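Local coordinates for peptidyl-prolyl cis-trans isomerase cyclophilin-type (Toxoplasma gondii, PDB 3BO7), which probably catalyses cis-trans isomerisation of peptidyl-proline bonds and so speeds protein folding, as a cyclophilin-family enzyme studied here with cyclosporin A bound, at residues A[22-25]-A[30-33]; A[24-29]-A[95-100]; A[40-45]-A[78-83]; A[49-52]-A[56-59]. All coordinates share one frame; numbering follows the deposited sequence.

Interactions 1 and 4 are buried, interaction 2 lies at the surface and interaction 3 is partly buried. Interactions 1 and 2 both involve helix 28-39 and the loop leading into it, share Ala24 and Asp25, and meet where His23 packs on Leu97. Interaction 3 reaches interaction 1 through a probable hydrogen bond between Ser33 and the backbone of Gly82. Interaction 4, which follows segment 40-45 in the chain, does not touch interactions 1 and 2, its centre about 21 Å from theirs. The chemistry follows position: a thiol sits against a turn in the first, methionine meets leucine and arginine in the second, a tyrosine reaches from one loop to the backbone of another in the third, and sheet bonds run beside a ligand-binding arginine in the fourth.

Interaction 1: A[22-25]-A[30-33]; sequences LHAD and ACDS
Cys31, near the start of helix 28-39, points its thiol into the tight turn at Leu22, His23 and Ala24, where strand 16-22 of the cyclophilin beta-barrel gives way to the helix that covers part of it. His23 is the centre of an inverse gamma turn, closed by a weak hydrogen bond from Ala24 N to Leu22 O. No hydrogen bond joins the turn to the helix, so the contact is van der Waals packing alone.

The apolar part is small. Leu22 CB lies 3.7 Å from Cys31 SG, while Ala24 CB comes to 4.1 Å from Cys31 CB and covers the root of the same side chain. Phe136 of strand 135-141 touches both Leu22 and Cys31 and so extends this packing into the barrel wall.

The polar groups of the turn look to other partners. His23 ND1 is hydrogen-bonded to Lys6 NZ, and the same lysine makes a salt bridge with Asp25 OD1, holding both side chains on the N-terminal part of the chain.

Backbone atoms form the third kind of contact. With SG trans to its own carbonyl carbon (chi1 -67°), the thiol of Cys31 reaches the peptide between His23 and Ala24: SG is 3.6 Å from His23 C and 3.4 Å from Ala24 N.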
loop_
_atom_site.group_PDB
_atom_site.type_symbol
_atom_site.label_atom_id
_atom_site.label_comp_id
_atom_site.label_asym_id
_atom_site.label_seq_id
_atom_site.Cartn_x
_atom_site.Cartn_y
_atom_site.Cartn_z
ATOM N N LEU A 22 9.065 6.454 -0.131
ATOM C CA LEU A 22 8.290 6.611 -1.350
ATOM C C LEU A 22 9.158 7.086 -2.515
ATOM O O LEU A 22 9.871 8.075 -2.393
ATOM C CB LEU A 22 7.140 7.591 -1.115
ATOM C CG LEU A 22 6.027 7.213 -0.139
ATOM C CD1 LEU A 22 4.998 8.309 -0.172
ATOM C CD2 LEU A 22 5.376 5.886 -0.478
ATOM N N HIS A 23 9.079 6.389 -3.647
ATOM C CA HIS A 23 9.830 6.761 -4.850
ATOM C C HIS A 23 9.142 7.858 -5.671
ATOM O O HIS A 23 8.769 7.647 -6.826
ATOM C CB HIS A 23 10.086 5.539 -5.729
ATOM C CG HIS A 23 10.719 4.397 -5.006
ATOM N ND1 HIS A 23 11.929 4.506 -4.353
ATOM C CD2 HIS A 23 10.317 3.115 -4.844
ATOM C CE1 HIS A 23 12.241 3.341 -3.815
ATOM N NE2 HIS A 23 11.281 2.480 -4.099
ATOM N N ALA A 24 8.999 9.030 -5.057
ATOM C CA ALA A 24 8.440 10.226 -5.688
ATOM C C ALA A 24 9.202 10.663 -6.934
ATOM O O ALA A 24 8.680 11.438 -7.751
ATOM C CB ALA A 24 8.405 11.355 -4.686
ATOM N N ASP A 25 10.434 10.170 -7.068
ATOM C CA ASP A 25 11.268 10.450 -8.230
ATOM C C ASP A 25 10.884 9.629 -9.473
ATOM O O ASP A 25 11.057 10.095 -10.606
ATOM C CB ASP A 25 12.761 10.275 -7.897
ATOM C CG ASP A 25 13.097 8.898 -7.313
ATOM O OD1 ASP A 25 12.229 8.238 -6.704
ATOM O OD2 ASP A 25 14.264 8.479 -7.454
ATOM N N ALA A 30 1.582 8.527 -7.969
ATOM C CA ALA A 30 1.161 7.567 -6.957
ATOM C C ALA A 30 1.585 8.001 -5.553
ATOM O O ALA A 30 0.842 7.816 -4.590
ATOM C CB ALA A 30 1.685 6.163 -7.292
ATOM N N CYS A 31 2.778 8.584 -5.444
ATOM C CA CYS A 31 3.290 9.079 -4.165
ATOM C C CYS A 31 2.502 10.295 -3.716
ATOM O O CYS A 31 2.076 10.379 -2.560
ATOM C CB CYS A 31 4.765 9.414 -4.280
ATOM S SG CYS A 31 5.769 7.968 -4.544
ATOM N N ASP A 32 2.287 11.217 -4.649
ATOM C CA ASP A 32 1.486 12.413 -4.395
ATOM C C ASP A 32 0.073 12.078 -3.922
ATOM O O ASP A 32 -0.373 12.566 -2.880
ATOM C CB ASP A 32 1.428 13.278 -5.647
ATOM C CG ASP A 32 1.059 14.703 -5.348
ATOM O OD1 ASP A 32 0.876 15.037 -4.153
ATOM O OD2 ASP A 32 0.960 15.494 -6.312
ATOM N N SER A 33 -0.621 11.232 -4.679
ATOM C CA SER A 33 -1.955 10.768 -4.301
ATOM C C SER A 33 -1.969 10.223 -2.882
ATOM O O SER A 33 -2.841 10.584 -2.079
ATOM C CB SER A 33 -2.447 9.690 -5.274
ATOM O OG SER A 33 -3.704 9.183 -4.865
#

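Interaction 2: A[24-29]-A[95-100]; sequences ADMAPR and NRLVHQ. With SO4 (sulfate ion), chain I; EDO (1,2-ethanediol), chain N.
The guanidinium of Arg96 has the sulfur of Met26 over one face, with SD 3.8 Å above the guanidinium plane and displaced toward its rim. Met26 CG follows over the same group, 3.9 Å from Arg96 NH2. Arg96 NE is tied by a salt bridge to Asp94, the residue just ahead of segment 95-100, which probably steadies the flat group against the methionine.

A second guanidinium, that of Arg29, takes no part in the packing between the two segments. A sulfate and an ethanediol lie at its edge, where NH1 donates to sulfate O2 at 2.8 Å and NH2 makes a weak, long bond to O1 of the ethanediol. Both small molecules probably come from the crystallisation liquor, and Glu90 N also binds the sulfate. Separately, Phe83 makes a cation-pi contact with the arginine.

Leu97 supplies the apolar half of the contact. Its CD1 is 3.8 Å from Met26 CB, and its CD2 is 3.9 Å from Met26 CE. The bend of the methionine at its last torsion (chi3 -81°) turns the methyl group onto the leucine, while SD remains close to both partners. Leu97 in turn rests on Ile135 of strand 135-141.

Without a hydrogen bond between the segments, the turn before helix 28-39 and the long loop before strand 104-107 are joined by dispersion and by the polarisable thioether lying over one face of an arginine whose charge is already paired with Asp94.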
loop_
_atom_site.group_PDB
_atom_site.type_symbol
_atom_site.label_atom_id
_atom_site.label_comp_id
_atom_site.label_asym_id
_atom_site.label_seq_id
_atom_site.Cartn_x
_atom_site.Cartn_y
_atom_site.Cartn_z
ATOM N N ALA A 24 8.999 9.030 -5.057
ATOM C CA ALA A 24 8.440 10.226 -5.688
ATOM C C ALA A 24 9.202 10.663 -6.934
ATOM O O ALA A 24 8.680 11.438 -7.751
ATOM C CB ALA A 24 8.405 11.355 -4.686
ATOM N N ASP A 25 10.434 10.170 -7.068
ATOM C CA ASP A 25 11.268 10.450 -8.230
ATOM C C ASP A 25 10.884 9.629 -9.473
ATOM O O ASP A 25 11.057 10.095 -10.606
ATOM C CB ASP A 25 12.761 10.275 -7.897
ATOM C CG ASP A 25 13.097 8.898 -7.313
ATOM O OD1 ASP A 25 12.229 8.238 -6.704
ATOM O OD2 ASP A 25 14.264 8.479 -7.454
ATOM N N MET A 26 10.361 8.421 -9.254
ATOM C CA MET A 26 10.055 7.477 -10.334
ATOM C C MET A 26 8.553 7.203 -10.466
ATOM O O MET A 26 8.087 6.780 -11.525
ATOM C CB MET A 26 10.811 6.160 -10.129
ATOM C CG MET A 26 12.313 6.257 -10.356
ATOM S SD MET A 26 13.214 4.741 -9.961
ATOM C CE MET A 26 13.385 4.845 -8.184
ATOM N N ALA A 27 7.806 7.436 -9.390
ATOM C CA ALA A 27 6.351 7.290 -9.403
ATOM C C ALA A 27 5.657 8.463 -8.687
ATOM O O ALA A 27 4.923 8.247 -7.722
ATOM C CB ALA A 27 5.928 5.930 -8.805
ATOM N N PRO A 28 5.880 9.703 -9.177
ATOM C CA PRO A 28 5.377 10.932 -8.549
ATOM C C PRO A 28 3.872 10.980 -8.300
ATOM O O PRO A 28 3.449 11.410 -7.228
ATOM C CB PRO A 28 5.785 12.037 -9.543
ATOM C CG PRO A 28 6.160 11.320 -10.812
ATOM C CD PRO A 28 6.668 10.006 -10.392
ATOM N N ARG A 29 3.067 10.545 -9.268
ATOM C CA ARG A 29 1.602 10.651 -9.143
ATOM C C ARG A 29 1.047 9.744 -8.050
ATOM O O ARG A 29 0.162 10.146 -7.286
ATOM C CB ARG A 29 0.926 10.357 -10.481
ATOM C CG ARG A 29 1.283 11.347 -11.575
ATOM C CD ARG A 29 0.106 12.248 -11.905
ATOM N NE ARG A 29 0.060 13.467 -11.111
ATOM C CZ ARG A 29 -1.031 14.214 -10.945
ATOM N NH1 ARG A 29 -2.186 13.855 -11.498
ATOM N NH2 ARG A 29 -0.965 15.314 -10.199
ATOM N N ASN A 95 11.996 0.700 -15.094
ATOM C CA ASN A 95 12.737 -0.569 -15.151
ATOM C C ASN A 95 13.569 -0.854 -13.915
ATOM O O ASN A 95 13.910 -2.000 -13.645
ATOM C CB ASN A 95 13.652 -0.621 -16.381
ATOM C CG ASN A 95 12.890 -0.562 -17.688
ATOM O OD1 ASN A 95 13.309 0.125 -18.622
ATOM N ND2 ASN A 95 11.772 -1.283 -17.772
ATOM N N ARG A 96 13.907 0.200 -13.184
ATOM C CA ARG A 96 14.677 0.078 -11.956
ATOM C C ARG A 96 13.790 -0.329 -10.785
ATOM O O ARG A 96 14.292 -0.655 -9.702
ATOM C CB ARG A 96 15.396 1.394 -11.663
ATOM C CG ARG A 96 16.411 1.798 -12.747
ATOM C CD ARG A 96 16.797 3.264 -12.627
ATOM N NE ARG A 96 15.713 4.145 -13.057
ATOM C CZ ARG A 96 15.737 5.475 -12.978
ATOM N NH1 ARG A 96 16.798 6.105 -12.475
ATOM N NH2 ARG A 96 14.693 6.179 -13.394
ATOM N N LEU A 97 12.476 -0.316 -11.012
ATOM C CA LEU A 97 11.494 -0.710 -10.008
ATOM C C LEU A 97 10.768 -1.997 -10.397
ATOM O O LEU A 97 9.895 -2.002 -11.274
ATOM C CB LEU A 97 10.496 0.421 -9.742
ATOM C CG LEU A 97 11.042 1.673 -9.053
ATOM C CD1 LEU A 97 9.946 2.713 -8.905
ATOM C CD2 LEU A 97 11.671 1.328 -7.708
ATOM N N VAL A 98 11.149 -3.081 -9.721
ATOM C CA VAL A 98 10.612 -4.417 -9.965
ATOM C C VAL A 98 10.122 -5.058 -8.654
ATOM O O VAL A 98 10.603 -4.705 -7.572
ATOM C CB VAL A 98 11.640 -5.328 -10.684
ATOM C CG1 VAL A 98 11.949 -4.782 -12.086
ATOM C CG2 VAL A 98 12.926 -5.486 -9.860
ATOM N N HIS A 99 9.153 -5.973 -8.759
ATOM C CA HIS A 99 8.579 -6.643 -7.592
ATOM C C HIS A 99 9.506 -7.758 -7.121
ATOM O O HIS A 99 9.147 -8.937 -7.136
ATOM C CB HIS A 99 7.178 -7.194 -7.900
ATOM C CG HIS A 99 6.204 -6.148 -8.345
ATOM N ND1 HIS A 99 6.130 -5.707 -9.649
ATOM C CD2 HIS A 99 5.292 -5.429 -7.652
ATOM C CE1 HIS A 99 5.198 -4.777 -9.744
ATOM N NE2 HIS A 99 4.673 -4.591 -8.546
ATOM N N GLN A 100 10.701 -7.370 -6.698
ATOM C CA GLN A 100 11.708 -8.325 -6.277
ATOM C C GLN A 100 11.923 -8.234 -4.782
ATOM O O GLN A 100 12.175 -7.157 -4.245
ATOM C CB GLN A 100 13.011 -8.059 -7.015
ATOM C CG GLN A 100 14.077 -9.112 -6.810
ATOM C CD GLN A 100 15.200 -9.006 -7.832
ATOM O OE1 GLN A 100 16.382 -9.024 -7.474
ATOM N NE2 GLN A 100 14.837 -8.903 -9.111
HETATM S S SO4 I . -2.741 11.092 -14.052
HETATM O O1 SO4 I . -1.655 10.440 -13.339
HETATM O O2 SO4 I . -3.437 12.013 -13.158
HETATM O O3 SO4 I . -2.230 11.848 -15.201
HETATM O O4 SO4 I . -3.651 10.061 -14.545
HETATM C C1 EDO N . -3.191 18.071 -9.288
HETATM O O1 EDO N . -3.867 17.140 -10.142
HETATM C C2 EDO N . -4.205 19.088 -8.773
HETATM O O2 EDO N . -3.748 19.689 -7.553
#

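Interaction 3: A[40-45]-A[78-83]; sequences VKYFDD and RSISGF
Tyr42 extends its ring across Ile80, so that CE1 of the tyrosine meets CG1 of the isoleucine at 3.6 Å. Ile80 CD1 lies a little farther along, 4.2 Å from the same CE1. Carrying its ring trans to the backbone nitrogen (chi1 179°), Tyr42 spans the gap between two backbones that are themselves well separated, with 9.0 Å between Tyr42 CA and Gly82 CA at their nearest.

The hydroxyl reaches the backbone of 78-83. There Ile80 N donates a weak hydrogen bond to Tyr42 OH over 3.4 Å, and Ser79 CA packs 3.3 Å from that oxygen. A further hydrogen bond joins the hydroxyl to Ser117 OG, so the phenol end bridges two loops. Ser79 OG has its own partners in Glu63 and Ala62 N.

Next in the chain, the ring of Phe43 receives the edge of the tyrosine, whose CD2 stands 3.6 Å above the phenylalanine plane, over its centre. Phe43 also stacks on Phe34 of helix 28-39.

The backbone that presents Tyr42 is a Schellman motif with Lys41, of positive phi, as its C-prime residue, from which a type I turn runs, Lys41 to Asp44. This is a helix-ending arrangement in the cyclophilin fold, here packed against the long loop between strands 56-59 and 104-107.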
loop_
_atom_site.group_PDB
_atom_site.type_symbol
_atom_site.label_atom_id
_atom_site.label_comp_id
_atom_site.label_asym_id
_atom_site.label_seq_id
_atom_site.Cartn_x
_atom_site.Cartn_y
_atom_site.Cartn_z
ATOM N N VAL A 40 -5.354 13.947 4.891
ATOM C CA VAL A 40 -6.731 14.002 5.393
ATOM C C VAL A 40 -7.131 12.771 6.217
ATOM O O VAL A 40 -8.328 12.528 6.437
ATOM C CB VAL A 40 -7.750 14.209 4.250
ATOM C CG1 VAL A 40 -7.515 15.534 3.567
ATOM C CG2 VAL A 40 -7.690 13.058 3.240
ATOM N N LYS A 41 -6.131 12.004 6.658
ATOM C CA LYS A 41 -6.307 10.832 7.546
ATOM C C LYS A 41 -7.149 9.675 6.964
ATOM O O LYS A 41 -7.606 8.789 7.690
ATOM C CB LYS A 41 -6.817 11.248 8.946
ATOM C CG LYS A 41 -6.005 12.357 9.649
ATOM C CD LYS A 41 -4.521 12.021 9.765
ATOM C CE LYS A 41 -3.718 13.139 10.443
ATOM N NZ LYS A 41 -4.012 13.265 11.903
ATOM N N TYR A 42 -7.318 9.692 5.646
ATOM C CA TYR A 42 -8.001 8.655 4.868
ATOM C C TYR A 42 -7.706 7.205 5.277
ATOM O O TYR A 42 -8.621 6.376 5.322
ATOM C CB TYR A 42 -7.640 8.874 3.399
ATOM C CG TYR A 42 -8.211 7.900 2.409
ATOM C CD1 TYR A 42 -9.434 8.152 1.772
ATOM C CD2 TYR A 42 -7.508 6.743 2.066
ATOM C CE1 TYR A 42 -9.943 7.259 0.843
ATOM C CE2 TYR A 42 -8.014 5.850 1.148
ATOM C CZ TYR A 42 -9.221 6.112 0.535
ATOM O OH TYR A 42 -9.694 5.216 -0.391
ATOM N N PHE A 43 -6.442 6.898 5.572
ATOM C CA PHE A 43 -6.035 5.517 5.851
ATOM C C PHE A 43 -6.253 5.072 7.299
ATOM O O PHE A 43 -6.169 3.876 7.605
ATOM C CB PHE A 43 -4.585 5.266 5.423
ATOM C CG PHE A 43 -4.376 5.305 3.937
ATOM C CD1 PHE A 43 -4.787 4.241 3.133
ATOM C CD2 PHE A 43 -3.769 6.410 3.336
ATOM C CE1 PHE A 43 -4.600 4.273 1.747
ATOM C CE2 PHE A 43 -3.571 6.454 1.956
ATOM C CZ PHE A 43 -3.988 5.382 1.154
ATOM N N ASP A 44 -6.526 6.032 8.182
ATOM C CA ASP A 44 -6.812 5.731 9.580
ATOM C C ASP A 44 -8.010 4.801 9.654
ATOM O O ASP A 44 -9.060 5.090 9.071
ATOM C CB ASP A 44 -7.090 7.016 10.373
ATOM C CG ASP A 44 -5.826 7.829 10.656
ATOM O OD1 ASP A 44 -4.778 7.604 9.993
ATOM O OD2 ASP A 44 -5.889 8.702 11.551
ATOM N N ASP A 45 -7.825 3.683 10.355
ATOM C CA ASP A 45 -8.861 2.657 10.591
ATOM C C ASP A 45 -9.100 1.672 9.430
ATOM O O ASP A 45 -9.869 0.723 9.571
ATOM C CB ASP A 45 -10.180 3.276 11.089
ATOM C CG ASP A 45 -10.015 4.026 12.412
ATOM O OD1 ASP A 45 -9.274 3.536 13.299
ATOM O OD2 ASP A 45 -10.623 5.109 12.562
ATOM N N ARG A 78 -16.191 5.360 -0.146
ATOM C CA ARG A 78 -15.637 4.627 -1.289
ATOM C C ARG A 78 -14.187 5.029 -1.582
ATOM O O ARG A 78 -13.751 6.131 -1.218
ATOM C CB ARG A 78 -16.519 4.749 -2.546
ATOM C CG ARG A 78 -16.474 6.075 -3.266
ATOM C CD ARG A 78 -17.156 5.998 -4.647
ATOM N NE ARG A 78 -18.618 5.928 -4.539
ATOM C CZ ARG A 78 -19.483 6.593 -5.309
ATOM N NH1 ARG A 78 -19.058 7.412 -6.270
ATOM N NH2 ARG A 78 -20.788 6.448 -5.104
ATOM N N SER A 79 -13.456 4.127 -2.238
ATOM C CA SER A 79 -12.060 4.348 -2.576
ATOM C C SER A 79 -11.909 5.445 -3.625
ATOM O O SER A 79 -12.616 5.470 -4.636
ATOM C CB SER A 79 -11.399 3.050 -3.043
ATOM O OG SER A 79 -11.110 2.198 -1.950
ATOM N N ILE A 80 -10.990 6.358 -3.349
ATOM C CA ILE A 80 -10.702 7.489 -4.210
ATOM C C ILE A 80 -9.190 7.663 -4.240
ATOM O O ILE A 80 -8.493 7.145 -3.363
ATOM C CB ILE A 80 -11.355 8.797 -3.672
ATOM C CG1 ILE A 80 -11.120 8.946 -2.157
ATOM C CG2 ILE A 80 -12.851 8.849 -4.030
ATOM C CD1 ILE A 80 -11.328 10.354 -1.623
ATOM N N SER A 81 -8.680 8.378 -5.239
ATOM C CA SER A 81 -7.294 8.809 -5.201
ATOM C C SER A 81 -7.196 10.078 -4.346
ATOM O O SER A 81 -8.219 10.641 -3.948
ATOM C CB SER A 81 -6.766 9.058 -6.610
ATOM O OG SER A 81 -7.372 10.196 -7.181
ATOM N N GLY A 82 -5.968 10.523 -4.077
ATOM C CA GLY A 82 -5.738 11.738 -3.301
ATOM C C GLY A 82 -5.953 13.054 -4.036
ATOM O O GLY A 82 -5.960 14.106 -3.409
ATOM N N PHE A 83 -6.117 12.998 -5.357
ATOM C CA PHE A 83 -6.310 14.186 -6.193
ATOM C C PHE A 83 -7.732 14.768 -6.104
ATOM O O PHE A 83 -8.667 14.050 -5.757
ATOM C CB PHE A 83 -5.932 13.861 -7.642
ATOM C CG PHE A 83 -4.507 13.348 -7.800
ATOM C CD1 PHE A 83 -3.415 14.167 -7.495
ATOM C CD2 PHE A 83 -4.263 12.053 -8.256
ATOM C CE1 PHE A 83 -2.101 13.697 -7.632
ATOM C CE2 PHE A 83 -2.955 11.576 -8.406
ATOM C CZ PHE A 83 -1.869 12.405 -8.092
#

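Interaction 4: A[49-52]-A[56-59]; sequences HRCI and MIQG
Arg50 crosses over Gln58 and Met56 on one face of a beta hairpin. Its CB starts 4.1 Å from Gln58 CB, in a hydrogen-bonded antiparallel pair; CG passes the methyl CE of Met56, and CD lies 3.6 Å from Gln58 OE1. The chain stays extended from CG to NE, with CG trans to the backbone nitrogen (chi1 179°). At the tip, NH1 donates to Gln58 OE1 over 2.8 Å. That oxygen lies almost in the guanidinium plane, while the amide plane stands nearly perpendicular to it, 88° away. Met56 CE covers one face of the guanidinium, 3.4 Å from NH1.

NH2 binds the backbone of the bound peptide, as does Gln58 NE2, so the pair presents two donors to the ligand. Gln58 OE1 also accepts from a water that is hydrogen-bonded to His49 NE2 as well. The glutamine carbonyl therefore positions the arginine while its amide nitrogen serves the ligand, in the manner of the arginine and glutamine of cyclophilin active sites.

Along the backbones, Gln58 N donates to Arg50 O at 2.7 Å and Ile52 N to Met56 O at 3.0 Å. His49 and Arg50 both face Gln58, forming a classic beta bulge, and His49 N makes a weak bond to Gln58 O. On the other face Cys51 CB packs 3.9 Å from Ile57 CG1.

Strand 48-52 pairs with strand 56-59, which in turn pairs with strand 119-122 in the barrel wall, Ile57 and Gly59 bonding to Ile121 and Phe119.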
loop_
_atom_site.group_PDB
_atom_site.type_symbol
_atom_site.label_atom_id
_atom_site.label_comp_id
_atom_site.label_asym_id
_atom_site.label_seq_id
_atom_site.Cartn_x
_atom_site.Cartn_y
_atom_site.Cartn_z
ATOM N N HIS A 49 -6.696 -6.434 4.506
ATOM C CA HIS A 49 -7.859 -7.324 4.351
ATOM C C HIS A 49 -7.602 -8.557 3.499
ATOM O O HIS A 49 -8.467 -9.410 3.373
ATOM C CB HIS A 49 -9.024 -6.544 3.731
ATOM C CG HIS A 49 -8.826 -6.233 2.281
ATOM N ND1 HIS A 49 -8.130 -5.125 1.845
ATOM C CD2 HIS A 49 -9.205 -6.902 1.167
ATOM C CE1 HIS A 49 -8.104 -5.118 0.525
ATOM N NE2 HIS A 49 -8.750 -6.184 0.088
ATOM N N ARG A 50 -6.442 -8.624 2.869
ATOM C CA ARG A 50 -6.087 -9.789 2.079
ATOM C C ARG A 50 -4.602 -10.096 2.285
ATOM O O ARG A 50 -3.741 -9.235 2.080
ATOM C CB ARG A 50 -6.444 -9.585 0.602
ATOM C CG ARG A 50 -6.071 -10.764 -0.298
ATOM C CD ARG A 50 -6.768 -10.707 -1.655
ATOM N NE ARG A 50 -6.131 -11.607 -2.617
ATOM C CZ ARG A 50 -5.233 -11.233 -3.529
ATOM N NH1 ARG A 50 -4.863 -9.962 -3.626
ATOM N NH2 ARG A 50 -4.702 -12.129 -4.350
ATOM N N CYS A 51 -4.319 -11.328 2.694
ATOM C CA CYS A 51 -2.981 -11.720 3.134
ATOM C C CYS A 51 -2.687 -13.136 2.668
ATOM O O CYS A 51 -3.331 -14.096 3.117
ATOM C CB CYS A 51 -2.872 -11.615 4.665
ATOM S SG CYS A 51 -1.252 -12.017 5.367
ATOM N N ILE A 52 -1.724 -13.259 1.757
ATOM C CA ILE A 52 -1.334 -14.550 1.210
ATOM C C ILE A 52 0.150 -14.829 1.462
ATOM O O ILE A 52 1.029 -14.151 0.912
ATOM C CB ILE A 52 -1.707 -14.671 -0.298
ATOM C CG1 ILE A 52 -3.233 -14.510 -0.467
ATOM C CG2 ILE A 52 -1.204 -16.002 -0.883
ATOM C CD1 ILE A 52 -3.724 -14.339 -1.891
ATOM N N MET A 56 1.963 -11.549 -0.733
ATOM C CA MET A 56 1.803 -10.154 -0.304
ATOM C C MET A 56 0.667 -9.999 0.700
ATOM O O MET A 56 -0.118 -10.924 0.914
ATOM C CB MET A 56 1.569 -9.231 -1.512
ATOM C CG MET A 56 0.357 -9.620 -2.362
ATOM S SD MET A 56 -1.179 -8.891 -1.787
ATOM C CE MET A 56 -2.196 -10.355 -1.565
ATOM N N ILE A 57 0.608 -8.820 1.314
ATOM C CA ILE A 57 -0.531 -8.384 2.101
ATOM C C ILE A 57 -1.063 -7.102 1.456
ATOM O O ILE A 57 -0.283 -6.264 0.994
ATOM C CB ILE A 57 -0.168 -8.198 3.607
ATOM C CG1 ILE A 57 -1.424 -8.037 4.457
ATOM C CG2 ILE A 57 0.846 -7.058 3.824
ATOM C CD1 ILE A 57 -1.182 -8.169 5.974
ATOM N N GLN A 58 -2.388 -6.966 1.423
ATOM C CA GLN A 58 -3.069 -5.907 0.692
ATOM C C GLN A 58 -3.915 -5.047 1.625
ATOM O O GLN A 58 -4.607 -5.582 2.488
ATOM C CB GLN A 58 -3.943 -6.532 -0.402
ATOM C CG GLN A 58 -4.610 -5.544 -1.349
ATOM C CD GLN A 58 -5.525 -6.225 -2.367
ATOM O OE1 GLN A 58 -5.493 -7.450 -2.541
ATOM N NE2 GLN A 58 -6.340 -5.425 -3.051
ATOM N N GLY A 59 -3.854 -3.723 1.444
ATOM C CA GLY A 59 -4.633 -2.770 2.254
ATOM C C GLY A 59 -5.141 -1.564 1.475
ATOM O O GLY A 59 -5.137 -1.567 0.249
HETATM O O HOH W 1 -8.678 -7.966 -2.603
#